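Local structure of adenosylmethionine-8-amino-7-oxononanoate aminotransferase (Methanocaldococcus jannaschii, 6ZHK) at residues I74-S88 and T338-T352. The protein probably catalyses the pyridoxal-phosphate-dependent transfer of an amino group from S-adenosylmethionine to 8-amino-7-oxononanoate, a step of biotin biosynthesis. Residues are numbered along the deposited sequence; the frame is centred on the assembly and turned at random.
Sequences IIEAIKNQADKICHS and TYTGNQLLCSAALAT
Gln343 and Leu344, in the first turn of one helix, and His87, in the loop that follows another, carry this buried contact at the dimer interface of a class-III (fold type I) aminotransferase. The axes of helices 74-82 and 343-352 approach to 8.0 Å and run roughly antiparallel, at 146°, consistent with small residues at the crossing, Ala77 CB lying 3.7 Å from Ala351 CB. Gln343, right after the N-cap Asn342, points into the loop 85-88, its chain bent at chi2. Gln343 OE1 accepts from Ser88 N at 2.9 Å, in the carbonyl plane and on a lone pair. Gln343 NE2 donates to Ser88 OG at 3.0 Å. Two bonds to one residue thus fix the rotation of the amide. A leucine in its place would probably leave Ser88 N and OG without these mates. Gln81 crosses the base of Gln343 and gives its NE2 to Ile85 O in a nearly straight bond (175°). Leu344 forks over the loop: Leu344 CD1 meets Cys86 SG at 3.7 Å, and CD2 lies against Ala82 and the carbonyl oxygen of Ile78. The His87 ring receives the edge of Tyr339 on one face. Thr338 OG1 hydrogen-bonds to Lys301 NZ and Tyr339 OH to the backbone O of Lys301, both of the second subunit; Lys301 is the predicted cofactor lysine, consistent with this end of the contact lying beside that subunit's active site. In the edge-to-face pair the planes meet at 58°, with Tyr339 CD1 3.7 Å above the centre of the imidazole of His87.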
loop_
_atom_site.group_PDB
_atom_site.type_symbol
_atom_site.label_atom_id
_atom_site.label_comp_id
_atom_site.label_asym_id
_atom_site.label_seq_id
_atom_site.Cartn_x
_atom_site.Cartn_y
_atom_site.Cartn_z
ATOM N N ILE A 74 16.376 15.948 -0.670
ATOM C CA ILE A 74 15.209 15.132 -0.414
ATOM C C ILE A 74 14.924 15.190 1.087
ATOM O O ILE A 74 13.771 15.347 1.505
ATOM C CB ILE A 74 15.412 13.676 -0.906
ATOM C CG1 ILE A 74 15.863 13.639 -2.370
ATOM C CG2 ILE A 74 14.122 12.888 -0.745
ATOM C CD1 ILE A 74 16.149 12.199 -2.834
ATOM N N ILE A 75 15.967 14.953 1.893
ATOM C CA ILE A 75 15.817 15.013 3.348
ATOM C C ILE A 75 15.265 16.380 3.752
ATOM O O ILE A 75 14.288 16.493 4.510
ATOM C CB ILE A 75 17.156 14.664 4.071
ATOM C CG1 ILE A 75 17.507 13.176 3.967
ATOM C CG2 ILE A 75 17.179 15.091 5.547
ATOM C CD1 ILE A 75 18.997 12.945 4.175
ATOM N N GLU A 76 15.816 17.460 3.200
ATOM C CA GLU A 76 15.334 18.798 3.550
ATOM C C GLU A 76 13.884 19.046 3.099
ATOM O O GLU A 76 13.133 19.748 3.776
ATOM C CB GLU A 76 16.342 19.884 3.105
ATOM C CG GLU A 76 17.659 19.811 3.949
ATOM C CD GLU A 76 17.523 19.814 5.483
ATOM O OE1 GLU A 76 16.802 20.707 5.986
ATOM O OE2 GLU A 76 18.127 18.920 6.190
ATOM N N ALA A 77 13.488 18.509 1.945
ATOM C CA ALA A 77 12.107 18.624 1.473
ATOM C C ALA A 77 11.135 17.977 2.448
ATOM O O ALA A 77 10.083 18.542 2.774
ATOM C CB ALA A 77 11.955 18.062 0.101
ATOM N N ILE A 78 11.500 16.813 2.941
ATOM C CA ILE A 78 10.655 16.116 3.926
ATOM C C ILE A 78 10.503 16.958 5.185
ATOM O O ILE A 78 9.404 17.113 5.736
ATOM C CB ILE A 78 11.183 14.693 4.194
ATOM C CG1 ILE A 78 11.030 13.828 2.941
ATOM C CG2 ILE A 78 10.505 14.048 5.411
ATOM C CD1 ILE A 78 11.758 12.448 3.014
ATOM N N LYS A 79 11.640 17.444 5.719
ATOM C CA LYS A 79 11.624 18.160 6.986
ATOM C C LYS A 79 10.831 19.457 6.867
ATOM O O LYS A 79 10.044 19.781 7.766
ATOM C CB LYS A 79 13.054 18.442 7.475
ATOM C CG LYS A 79 13.862 17.211 7.853
ATOM C CD LYS A 79 15.354 17.575 7.871
ATOM C CE LYS A 79 16.006 17.111 9.130
ATOM N NZ LYS A 79 17.308 17.786 9.360
ATOM N N ASN A 80 11.084 20.220 5.797
ATOM C CA ASN A 80 10.325 21.443 5.532
ATOM C C ASN A 80 8.822 21.189 5.382
ATOM O O ASN A 80 8.014 22.016 5.833
ATOM C CB ASN A 80 10.842 22.211 4.309
ATOM C CG ASN A 80 12.219 22.814 4.573
ATOM O OD1 ASN A 80 12.603 23.003 5.731
ATOM N ND2 ASN A 80 13.000 23.064 3.535
ATOM N N GLN A 81 8.422 20.101 4.697
ATOM C CA GLN A 81 6.992 19.809 4.597
ATOM C C GLN A 81 6.411 19.441 5.978
ATOM O O GLN A 81 5.302 19.809 6.280
ATOM C CB GLN A 81 6.702 18.673 3.613
ATOM C CG GLN A 81 5.191 18.423 3.466
ATOM C CD GLN A 81 4.503 19.675 2.951
ATOM O OE1 GLN A 81 4.965 20.381 2.048
ATOM N NE2 GLN A 81 3.397 20.018 3.553
ATOM N N ALA A 82 7.179 18.733 6.798
ATOM C CA ALA A 82 6.637 18.292 8.081
ATOM C C ALA A 82 6.354 19.484 9.002
ATOM O O ALA A 82 5.485 19.373 9.859
ATOM C CB ALA A 82 7.540 17.249 8.702
ATOM N N ASP A 83 7.075 20.610 8.818
ATOM C CA ASP A 83 6.801 21.860 9.543
ATOM C C ASP A 83 5.549 22.584 9.044
ATOM O O ASP A 83 5.070 23.483 9.717
ATOM C CB ASP A 83 7.935 22.873 9.383
ATOM C CG ASP A 83 9.199 22.442 10.086
ATOM O OD1 ASP A 83 9.074 21.795 11.147
ATOM O OD2 ASP A 83 10.298 22.825 9.594
ATOM N N LYS A 84 4.989 22.211 7.886
ATOM C CA LYS A 84 3.752 22.799 7.384
ATOM C C LYS A 84 2.575 21.891 7.751
ATOM O O LYS A 84 1.661 22.312 8.446
ATOM C CB LYS A 84 3.855 22.986 5.870
ATOM C CG LYS A 84 4.719 24.195 5.482
ATOM C CD LYS A 84 5.013 24.260 4.006
ATOM C CE LYS A 84 4.576 25.580 3.425
ATOM N NZ LYS A 84 5.011 25.700 2.016
ATOM N N ILE A 85 2.571 20.672 7.190
ATOM C CA ILE A 85 1.597 19.635 7.504
ATOM C C ILE A 85 2.053 18.316 6.868
ATOM O O ILE A 85 2.467 18.298 5.707
ATOM C CB ILE A 85 0.184 20.030 7.027
ATOM C CG1 ILE A 85 -0.849 18.974 7.432
ATOM C CG2 ILE A 85 0.185 20.336 5.523
ATOM C CD1 ILE A 85 -2.308 19.401 7.034
ATOM N N CYS A 86 1.898 17.224 7.629
ATOM C CA CYS A 86 2.349 15.918 7.163
ATOM C C CYS A 86 1.278 15.280 6.280
ATOM O O CYS A 86 1.592 14.633 5.303
ATOM C CB CYS A 86 2.674 15.031 8.346
ATOM S SG CYS A 86 4.132 15.627 9.252
ATOM N N HIS A 87 0.011 15.428 6.661
ATOM C CA HIS A 87 -1.008 14.754 5.883
ATOM C C HIS A 87 -2.370 15.446 6.012
ATOM O O HIS A 87 -2.953 15.533 7.088
ATOM C CB HIS A 87 -1.175 13.296 6.308
ATOM C CG HIS A 87 -2.200 12.644 5.444
ATOM N ND1 HIS A 87 -1.968 12.323 4.090
ATOM C CD2 HIS A 87 -3.467 12.305 5.719
ATOM C CE1 HIS A 87 -3.086 11.807 3.566
ATOM N NE2 HIS A 87 -4.031 11.819 4.554
ATOM N N SER A 88 -2.940 15.766 4.871
ATOM C CA SER A 88 -4.390 15.938 4.788
ATOM C C SER A 88 -4.894 15.232 3.525
ATOM O O SER A 88 -4.112 15.059 2.594
ATOM C CB SER A 88 -4.772 17.419 4.821
ATOM O OG SER A 88 -4.276 18.028 3.623
ATOM N N THR A 338 -6.557 5.945 2.730
ATOM C CA THR A 338 -6.364 7.053 3.634
ATOM C C THR A 338 -5.265 7.989 3.124
ATOM O O THR A 338 -5.458 9.201 3.110
ATOM C CB THR A 338 -5.932 6.509 5.003
ATOM O OG1 THR A 338 -6.941 5.544 5.308
ATOM C CG2 THR A 338 -5.894 7.587 6.059
ATOM N N TYR A 339 -4.087 7.445 2.817
ATOM C CA TYR A 339 -2.915 8.332 2.773
ATOM C C TYR A 339 -2.667 8.718 1.316
ATOM O O TYR A 339 -1.606 9.289 1.014
ATOM C CB TYR A 339 -1.713 7.625 3.433
ATOM C CG TYR A 339 -1.776 7.693 4.952
ATOM C CD1 TYR A 339 -1.511 8.904 5.609
ATOM C CD2 TYR A 339 -2.150 6.584 5.710
ATOM C CE1 TYR A 339 -1.660 9.011 6.999
ATOM C CE2 TYR A 339 -2.207 6.658 7.087
ATOM C CZ TYR A 339 -1.946 7.868 7.718
ATOM O OH TYR A 339 -1.996 7.944 9.078
ATOM N N THR A 340 -3.699 8.573 0.466
ATOM C CA THR A 340 -3.501 8.951 -0.967
ATOM C C THR A 340 -3.007 10.415 -1.046
ATOM O O THR A 340 -3.617 11.341 -0.480
ATOM C CB THR A 340 -4.873 8.890 -1.692
ATOM O OG1 THR A 340 -5.303 7.512 -1.658
ATOM C CG2 THR A 340 -4.787 9.305 -3.159
ATOM N N GLY A 341 -1.970 10.672 -1.822
ATOM C CA GLY A 341 -1.402 12.018 -1.970
ATOM C C GLY A 341 -0.778 12.641 -0.710
ATOM O O GLY A 341 -0.662 13.878 -0.603
ATOM N N ASN A 342 -0.316 11.840 0.259
ATOM C CA ASN A 342 0.227 12.365 1.515
ATOM C C ASN A 342 1.351 13.405 1.250
ATOM O O ASN A 342 2.207 13.202 0.387
ATOM C CB ASN A 342 0.794 11.167 2.308
ATOM C CG ASN A 342 1.685 11.592 3.445
ATOM O OD1 ASN A 342 2.845 11.888 3.272
ATOM N ND2 ASN A 342 1.174 11.449 4.653
ATOM N N GLN A 343 1.370 14.530 1.971
ATOM C CA GLN A 343 2.304 15.631 1.690
ATOM C C GLN A 343 3.777 15.247 1.870
ATOM O O GLN A 343 4.600 15.645 1.055
ATOM C CB GLN A 343 2.021 16.903 2.517
ATOM C CG GLN A 343 0.741 17.614 2.080
ATOM C CD GLN A 343 -0.508 17.161 2.808
ATOM O OE1 GLN A 343 -0.811 15.966 2.965
ATOM N NE2 GLN A 343 -1.345 18.129 3.078
ATOM N N LEU A 344 4.116 14.514 2.943
ATOM C CA LEU A 344 5.506 14.051 3.076
ATOM C C LEU A 344 5.949 13.190 1.886
ATOM O O LEU A 344 7.043 13.400 1.331
ATOM C CB LEU A 344 5.681 13.312 4.395
ATOM C CG LEU A 344 5.363 14.150 5.637
ATOM C CD1 LEU A 344 5.688 13.327 6.876
ATOM C CD2 LEU A 344 6.117 15.567 5.649
ATOM N N LEU A 345 5.085 12.240 1.430
ATOM C CA LEU A 345 5.462 11.384 0.313
ATOM C C LEU A 345 5.710 12.284 -0.883
ATOM O O LEU A 345 6.679 12.084 -1.606
ATOM C CB LEU A 345 4.362 10.358 -0.069
ATOM C CG LEU A 345 3.762 9.583 1.108
ATOM C CD1 LEU A 345 2.800 8.494 0.650
ATOM C CD2 LEU A 345 4.856 8.901 1.915
ATOM N N CYS A 346 4.824 13.277 -1.094
ATOM C CA CYS A 346 4.915 14.010 -2.348
ATOM C C CYS A 346 6.093 14.991 -2.289
ATOM O O CYS A 346 6.741 15.297 -3.315
ATOM C CB CYS A 346 3.631 14.821 -2.536
ATOM S SG CYS A 346 2.204 13.801 -2.993
ATOM N N SER A 347 6.394 15.462 -1.092
ATOM C CA SER A 347 7.548 16.365 -0.946
ATOM C C SER A 347 8.846 15.644 -1.348
ATOM O O SER A 347 9.668 16.269 -2.039
ATOM C CB SER A 347 7.617 16.912 0.454
ATOM O OG SER A 347 8.065 15.893 1.353
ATOM N N ALA A 348 9.036 14.354 -0.953
ATOM C CA ALA A 348 10.235 13.610 -1.343
ATOM C C ALA A 348 10.302 13.515 -2.866
ATOM O O ALA A 348 11.383 13.685 -3.463
ATOM C CB ALA A 348 10.361 12.259 -0.697
ATOM N N ALA A 349 9.154 13.211 -3.500
ATOM C CA ALA A 349 9.170 13.046 -4.943
ATOM C C ALA A 349 9.484 14.351 -5.663
ATOM O O ALA A 349 10.138 14.331 -6.713
ATOM C CB ALA A 349 7.853 12.481 -5.458
ATOM N N LEU A 350 8.920 15.474 -5.176
ATOM C CA LEU A 350 9.202 16.772 -5.771
ATOM C C LEU A 350 10.696 17.029 -5.759
ATOM O O LEU A 350 11.257 17.421 -6.794
ATOM C CB LEU A 350 8.450 17.887 -5.020
ATOM C CG LEU A 350 6.969 18.011 -5.365
ATOM C CD1 LEU A 350 6.257 18.950 -4.378
ATOM C CD2 LEU A 350 6.768 18.529 -6.804
ATOM N N ALA A 351 11.335 16.778 -4.593
ATOM C CA ALA A 351 12.777 16.987 -4.519
ATOM C C ALA A 351 13.509 16.083 -5.507
ATOM O O ALA A 351 14.474 16.524 -6.148
ATOM C CB ALA A 351 13.338 16.760 -3.132
ATOM N N THR A 352 13.048 14.820 -5.600
ATOM C CA THR A 352 13.657 13.861 -6.499
ATOM C C THR A 352 13.646 14.403 -7.924
ATOM O O THR A 352 14.695 14.357 -8.609
ATOM C CB THR A 352 13.073 12.453 -6.354
ATOM O OG1 THR A 352 13.313 12.055 -5.010
ATOM C CG2 THR A 352 13.728 11.397 -7.232
#